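Local coordinates for protein arabinogalactan endo-1,4-beta-galactosidase (Ignisphaera aggregans, PDB 7OSK) that probably hydrolyses internal beta-1,4-galactosidic bonds of arabinogalactan, this chain being the calcium-binding glycoside hydrolase family 53 catalytic domain of a longer archaeal protein, at residues A[297-302]-A[310-315]; A[261-266]-A[370-375]. All coordinates share one frame; numbering follows the deposited sequence.

In the fold
From the N terminus, the chain leaves the sixth barrel strand, 257-261, and enters segment 261-266, the first half of contact 2. After helix 270-283 and strand 287-293 it reaches contact 1, in which 297-302 and 310-315 close a short calcium-binding loop. Helix 324-342 and the eighth strand, 346-352, follow before 370-375 returns to close the much larger loop of contact 2. Contact 1 is therefore nested inside contact 2. The two also touch directly, since the backbone of Trp297 is probably hydrogen-bonded to that of Asn374, and both supply calcium ligands. Together they tie the connections after the sixth, seventh and eighth strands into one region at the barrel's rim.

Contact 1. Residues A[297-302]-A[310-315]; sequences WTLDDS and GSRDLE. With CA (calcium ion), chain C.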
loop_
_atom_site.group_PDB
_atom_site.type_symbol
_atom_site.label_atom_id
_atom_site.label_comp_id
_atom_site.label_asym_id
_atom_site.label_seq_id
_atom_site.Cartn_x
_atom_site.Cartn_y
_atom_site.Cartn_z
ATOM N N TRP A 297 2.488 13.147 -11.890
ATOM C CA TRP A 297 3.584 14.062 -12.195
ATOM C C TRP A 297 3.491 14.524 -13.648
ATOM O O TRP A 297 4.221 15.422 -14.073
ATOM C CB TRP A 297 4.939 13.399 -11.928
ATOM C CG TRP A 297 5.184 12.143 -12.729
ATOM C CD1 TRP A 297 4.792 10.877 -12.408
ATOM C CD2 TRP A 297 5.880 12.039 -13.978
ATOM N NE1 TRP A 297 5.195 9.993 -13.379
ATOM C CE2 TRP A 297 5.864 10.681 -14.355
ATOM C CE3 TRP A 297 6.511 12.962 -14.816
ATOM C CZ2 TRP A 297 6.455 10.225 -15.531
ATOM C CZ3 TRP A 297 7.097 12.508 -15.982
ATOM C CH2 TRP A 297 7.064 11.151 -16.328
ATOM N N THR A 298 2.584 13.907 -14.402
ATOM C CA THR A 298 2.327 14.286 -15.787
ATOM C C THR A 298 0.997 13.700 -16.243
ATOM O O THR A 298 0.394 12.897 -15.535
ATOM C CB THR A 298 3.445 13.805 -16.734
ATOM O OG1 THR A 298 3.131 14.183 -18.081
ATOM C CG2 THR A 298 3.600 12.294 -16.660
ATOM N N LEU A 299 0.553 14.097 -17.430
ATOM C CA LEU A 299 -0.710 13.620 -17.981
ATOM C C LEU A 299 -0.461 12.775 -19.224
ATOM O O LEU A 299 -1.374 12.131 -19.744
ATOM C CB LEU A 299 -1.623 14.808 -18.308
ATOM C CG LEU A 299 -3.098 14.820 -17.881
ATOM C CD1 LEU A 299 -3.379 14.020 -16.615
ATOM C CD2 LEU A 299 -3.540 16.263 -17.682
ATOM N N ASP A 300 0.782 12.774 -19.694
ATOM C CA ASP A 300 1.147 12.024 -20.888
ATOM C C ASP A 300 1.103 10.510 -20.660
ATOM O O ASP A 300 0.998 10.043 -19.526
ATOM C CB ASP A 300 2.541 12.443 -21.364
ATOM C CG ASP A 300 2.522 13.741 -22.151
ATOM O OD1 ASP A 300 1.578 14.538 -21.972
ATOM O OD2 ASP A 300 3.453 13.963 -22.951
ATOM N N ASP A 301 1.170 9.761 -21.757
ATOM C CA ASP A 301 1.184 8.300 -21.722
ATOM C C ASP A 301 2.434 7.788 -22.432
ATOM O O ASP A 301 2.964 8.454 -23.323
ATOM C CB ASP A 301 -0.077 7.728 -22.376
ATOM C CG ASP A 301 -0.199 6.226 -22.196
ATOM O OD1 ASP A 301 -0.594 5.788 -21.096
ATOM O OD2 ASP A 301 0.088 5.483 -23.159
ATOM N N SER A 302 2.890 6.602 -22.035
ATOM C CA SER A 302 4.157 6.047 -22.510
ATOM C C SER A 302 3.986 4.789 -23.363
ATOM O O SER A 302 4.634 4.649 -24.404
ATOM C CB SER A 302 5.056 5.726 -21.315
ATOM O OG SER A 302 6.340 5.303 -21.737
ATOM N N GLY A 310 -5.904 10.428 -16.481
ATOM C CA GLY A 310 -5.850 10.596 -17.924
ATOM C C GLY A 310 -5.968 12.024 -18.415
ATOM O O GLY A 310 -5.100 12.510 -19.139
ATOM N N SER A 311 -7.051 12.689 -18.029
ATOM C CA SER A 311 -7.333 14.045 -18.479
ATOM C C SER A 311 -7.242 15.027 -17.322
ATOM O O SER A 311 -7.097 14.625 -16.167
ATOM C CB SER A 311 -8.721 14.108 -19.111
ATOM O OG SER A 311 -9.683 13.532 -18.246
ATOM N N ARG A 312 -7.342 16.318 -17.633
ATOM C CA ARG A 312 -7.354 17.357 -16.607
ATOM C C ARG A 312 -8.541 17.177 -15.653
ATOM O O ARG A 312 -8.617 17.831 -14.615
ATOM C CB ARG A 312 -7.399 18.747 -17.250
ATOM C CG ARG A 312 -6.041 19.298 -17.696
ATOM C CD ARG A 312 -5.622 18.797 -19.074
ATOM N NE ARG A 312 -4.455 19.521 -19.579
ATOM C CZ ARG A 312 -3.904 19.324 -20.774
ATOM N NH1 ARG A 312 -4.406 18.419 -21.604
ATOM N NH2 ARG A 312 -2.845 20.036 -21.142
ATOM N N ASP A 313 -9.468 16.299 -16.028
ATOM C CA ASP A 313 -10.595 15.919 -15.180
ATOM C C ASP A 313 -10.173 15.592 -13.747
ATOM O O ASP A 313 -10.659 16.202 -12.796
ATOM C CB ASP A 313 -11.315 14.715 -15.796
ATOM C CG ASP A 313 -12.288 14.057 -14.838
ATOM O OD1 ASP A 313 -12.918 14.772 -14.031
ATOM O OD2 ASP A 313 -12.434 12.818 -14.900
ATOM N N LEU A 314 -9.276 14.626 -13.587
ATOM C CA LEU A 314 -8.840 14.214 -12.256
ATOM C C LEU A 314 -7.961 15.275 -11.596
ATOM O O LEU A 314 -7.776 15.272 -10.378
ATOM C CB LEU A 314 -8.087 12.886 -12.327
ATOM C CG LEU A 314 -8.975 11.640 -12.415
ATOM C CD1 LEU A 314 -9.612 11.518 -13.789
ATOM C CD2 LEU A 314 -8.185 10.387 -12.078
ATOM N N GLU A 315 -7.429 16.184 -12.409
ATOM C CA GLU A 315 -6.528 17.224 -11.920
ATOM C C GLU A 315 -7.269 18.295 -11.114
ATOM O O GLU A 315 -6.693 18.907 -10.214
ATOM C CB GLU A 315 -5.782 17.869 -13.096
ATOM C CG GLU A 315 -4.741 18.906 -12.684
ATOM C CD GLU A 315 -4.034 19.543 -13.869
ATOM O OE1 GLU A 315 -4.723 19.956 -14.826
ATOM O OE2 GLU A 315 -2.789 19.640 -13.839
HETATM CA CA CA C . 0.111 3.973 -19.719
#
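The guanidinium of Arg312 is approached obliquely by the CD2 methyl of Leu299, whose closest partner on that side chain is the last methylene, with CD2 3.6 Å from Arg312 CD. A second flat group, the indole of Trp297, carries the CG2 methyl of its neighbour Thr298 over the centre of one face, 3.3 Å above the plane. Its ring also meets that of Phe380, and its NE1 hydrogen-bonds to the backbone O of Glu373. Arg312 reaches Leu299 through a bend in its chain at chi2 (84°), which brings CD and NE across the leucine's CD2 at an angle. The rest of the leucine rests on backbone: CG and CD1 lie 3.3 and 3.4 Å from Gly310 O, and CD1 also reaches Ser311 O. With an alanine in place of Leu299, which has no CD2 methyl to pack on, the aliphatic part of Arg312 would probably be freer to turn, and a gap is likely to open over the Gly310 carbonyl. Both segments belong to the connection after the seventh strand of the TIM barrel, the second of them leading into helix 312-318. Within the loop an ST turn forms, with Asp300 N donating almost straight to Thr298 OG1 at 3.2 Å. Just beyond it Asp301 binds the calcium ion through OD1 at 2.4 Å, and a weak hydrogen bond from Gly304 N reaches its OD2. Asp303, His305 and Asn307 of the same loop join Asn370 and Glu373 in completing the metal site.

Contact 2. Residues A[261-266]-A[370-375]; sequences SFYPYW and NPWENQ. With CA (calcium ion), chain C.
With its CG swung opposite the backbone N (chi1 -159°), Trp372 sends the far end of its indole toward Tyr263 and Tyr265, while Gln375, with CG anti to its carbonyl carbon (chi1 -72°), extends its amide to Tyr265. The CH2 corner of the indole does most of the touching. It lies 3.7 Å from Tyr263 CE1, which sits at the edge of the indole near its plane, the two ring planes standing 83° apart in an oblique pairing. The same Trp372 CH2 comes 3.2 Å from Tyr265 OH, at the edge of the phenol ring. The polar link is a hydrogen bond of 2.6 Å from Gln375 NE2 to Tyr265 OH, with the hydroxyl close to the amide plane. Amide and phenol ring are turned almost perpendicular. Gln375 also passes over its own segment's Trp372, its CD 3.6 Å above one face of the indole and toward the rim, so the amide is bonded at the hydroxyl and packed against the ring. All four of these residues are buried. The polar ends of Tyr263 and Trp372 find their main partners in Glu292 and Trp352. The chain around Trp372 is shaped by an Asx turn, Trp372 N to Asn370 OD1, and by calcium, bound by Asn370 O before it and Glu373 OE1 and OE2 after it. This buried aromatic and amide packing joins the connections after the sixth and eighth strands of a TIM barrel, at the C-terminal strand ends where such glycoside hydrolases have their active site.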
loop_
_atom_site.group_PDB
_atom_site.type_symbol
_atom_site.label_atom_id
_atom_site.label_comp_id
_atom_site.label_asym_id
_atom_site.label_seq_id
_atom_site.Cartn_x
_atom_site.Cartn_y
_atom_site.Cartn_z
ATOM N N SER A 261 -6.472 4.668 2.553
ATOM C CA SER A 261 -6.192 4.890 1.138
ATOM C C SER A 261 -6.750 6.244 0.750
ATOM O O SER A 261 -7.965 6.413 0.681
ATOM C CB SER A 261 -6.807 3.800 0.257
ATOM O OG SER A 261 -6.176 2.551 0.458
ATOM N N PHE A 262 -5.867 7.207 0.506
ATOM C CA PHE A 262 -6.300 8.540 0.105
ATOM C C PHE A 262 -5.736 8.953 -1.249
ATOM O O PHE A 262 -4.574 9.345 -1.366
ATOM C CB PHE A 262 -5.912 9.583 1.150
ATOM C CG PHE A 262 -6.392 10.965 0.812
ATOM C CD1 PHE A 262 -7.746 11.231 0.720
ATOM C CD2 PHE A 262 -5.496 11.989 0.565
ATOM C CE1 PHE A 262 -8.198 12.495 0.400
ATOM C CE2 PHE A 262 -5.947 13.256 0.244
ATOM C CZ PHE A 262 -7.299 13.507 0.160
ATOM N N TYR A 263 -6.583 8.845 -2.267
ATOM C CA TYR A 263 -6.325 9.412 -3.582
ATOM C C TYR A 263 -7.221 10.642 -3.742
ATOM O O TYR A 263 -8.440 10.499 -3.857
ATOM C CB TYR A 263 -6.601 8.391 -4.686
ATOM C CG TYR A 263 -5.732 7.153 -4.601
ATOM C CD1 TYR A 263 -4.410 7.179 -5.027
ATOM C CD2 TYR A 263 -6.234 5.959 -4.097
ATOM C CE1 TYR A 263 -3.614 6.055 -4.952
ATOM C CE2 TYR A 263 -5.446 4.829 -4.020
ATOM C CZ TYR A 263 -4.138 4.882 -4.449
ATOM O OH TYR A 263 -3.355 3.754 -4.371
ATOM N N PRO A 264 -6.628 11.852 -3.728
ATOM C CA PRO A 264 -7.424 13.088 -3.727
ATOM C C PRO A 264 -8.442 13.172 -4.861
ATOM O O PRO A 264 -9.528 13.722 -4.677
ATOM C CB PRO A 264 -6.367 14.188 -3.884
ATOM C CG PRO A 264 -5.106 13.584 -3.418
ATOM C CD PRO A 264 -5.183 12.140 -3.783
ATOM N N TYR A 265 -8.086 12.627 -6.020
ATOM C CA TYR A 265 -8.947 12.687 -7.199
ATOM C C TYR A 265 -10.112 11.698 -7.116
ATOM O O TYR A 265 -10.906 11.586 -8.051
ATOM C CB TYR A 265 -8.128 12.428 -8.473
ATOM C CG TYR A 265 -7.129 11.288 -8.374
ATOM C CD1 TYR A 265 -7.529 9.965 -8.527
ATOM C CD2 TYR A 265 -5.785 11.539 -8.133
ATOM C CE1 TYR A 265 -6.614 8.926 -8.443
ATOM C CE2 TYR A 265 -4.867 10.510 -8.046
ATOM C CZ TYR A 265 -5.286 9.207 -8.203
ATOM O OH TYR A 265 -4.370 8.186 -8.115
ATOM N N TRP A 266 -10.210 10.990 -5.994
ATOM C CA TRP A 266 -11.262 10.001 -5.779
ATOM C C TRP A 266 -11.984 10.217 -4.460
ATOM O O TRP A 266 -13.208 10.124 -4.391
ATOM C CB TRP A 266 -10.680 8.586 -5.792
ATOM C CG TRP A 266 -10.472 7.992 -7.147
ATOM C CD1 TRP A 266 -11.052 8.384 -8.318
ATOM C CD2 TRP A 266 -9.623 6.887 -7.470
ATOM N NE1 TRP A 266 -10.614 7.591 -9.351
ATOM C CE2 TRP A 266 -9.734 6.665 -8.855
ATOM C CE3 TRP A 266 -8.775 6.064 -6.721
ATOM C CZ2 TRP A 266 -9.033 5.654 -9.508
ATOM C CZ3 TRP A 266 -8.078 5.063 -7.371
ATOM C CH2 TRP A 266 -8.210 4.866 -8.751
ATOM N N ASN A 370 0.394 -0.577 -18.667
ATOM C CA ASN A 370 0.437 0.187 -17.425
ATOM C C ASN A 370 -0.534 1.370 -17.441
ATOM O O ASN A 370 -0.491 2.186 -18.360
ATOM C CB ASN A 370 1.857 0.696 -17.178
ATOM C CG ASN A 370 2.090 1.102 -15.737
ATOM O OD1 ASN A 370 1.148 1.408 -15.002
ATOM N ND2 ASN A 370 3.350 1.109 -15.321
ATOM N N PRO A 371 -1.419 1.463 -16.430
ATOM C CA PRO A 371 -2.320 2.612 -16.314
ATOM C C PRO A 371 -1.894 3.616 -15.241
ATOM O O PRO A 371 -2.705 4.456 -14.852
ATOM C CB PRO A 371 -3.641 1.954 -15.928
ATOM C CG PRO A 371 -3.205 0.832 -15.024
ATOM C CD PRO A 371 -1.841 0.376 -15.527
ATOM N N TRP A 372 -0.646 3.535 -14.782
ATOM C CA TRP A 372 -0.230 4.245 -13.575
ATOM C C TRP A 372 1.124 4.953 -13.703
ATOM O O TRP A 372 1.559 5.634 -12.773
ATOM C CB TRP A 372 -0.179 3.255 -12.407
ATOM C CG TRP A 372 -0.260 3.890 -11.052
ATOM C CD1 TRP A 372 0.782 4.200 -10.230
ATOM C CD2 TRP A 372 -1.449 4.286 -10.360
ATOM N NE1 TRP A 372 0.317 4.765 -9.068
ATOM C CE2 TRP A 372 -1.051 4.830 -9.124
ATOM C CE3 TRP A 372 -2.812 4.234 -10.665
ATOM C CZ2 TRP A 372 -1.964 5.317 -8.194
ATOM C CZ3 TRP A 372 -3.717 4.721 -9.740
ATOM C CH2 TRP A 372 -3.288 5.254 -8.520
ATOM N N GLU A 373 1.783 4.811 -14.851
ATOM C CA GLU A 373 3.172 5.250 -14.976
ATOM C C GLU A 373 3.328 6.762 -14.807
ATOM O O GLU A 373 4.407 7.240 -14.452
ATOM C CB GLU A 373 3.769 4.811 -16.324
ATOM C CG GLU A 373 3.323 5.597 -17.561
ATOM C CD GLU A 373 2.190 4.941 -18.335
ATOM O OE1 GLU A 373 1.578 3.969 -17.834
ATOM O OE2 GLU A 373 1.915 5.411 -19.459
ATOM N N ASN A 374 2.257 7.511 -15.052
ATOM C CA ASN A 374 2.294 8.959 -14.872
ATOM C C ASN A 374 2.034 9.340 -13.418
ATOM O O ASN A 374 1.934 10.521 -13.092
ATOM C CB ASN A 374 1.281 9.659 -15.788
ATOM C CG ASN A 374 -0.156 9.316 -15.450
ATOM O OD1 ASN A 374 -0.466 8.189 -15.068
ATOM N ND2 ASN A 374 -1.045 10.295 -15.600
ATOM N N GLN A 375 1.922 8.330 -12.555
ATOM C CA GLN A 375 1.755 8.542 -11.119
ATOM C C GLN A 375 2.890 7.911 -10.319
ATOM O O GLN A 375 2.874 7.937 -9.092
ATOM C CB GLN A 375 0.422 7.971 -10.637
ATOM C CG GLN A 375 -0.797 8.752 -11.080
ATOM C CD GLN A 375 -2.045 8.343 -10.326
ATOM O OE1 GLN A 375 -3.057 7.982 -10.926
ATOM N NE2 GLN A 375 -1.980 8.397 -9.001
HETATM CA CA CA C . 0.111 3.973 -19.719
#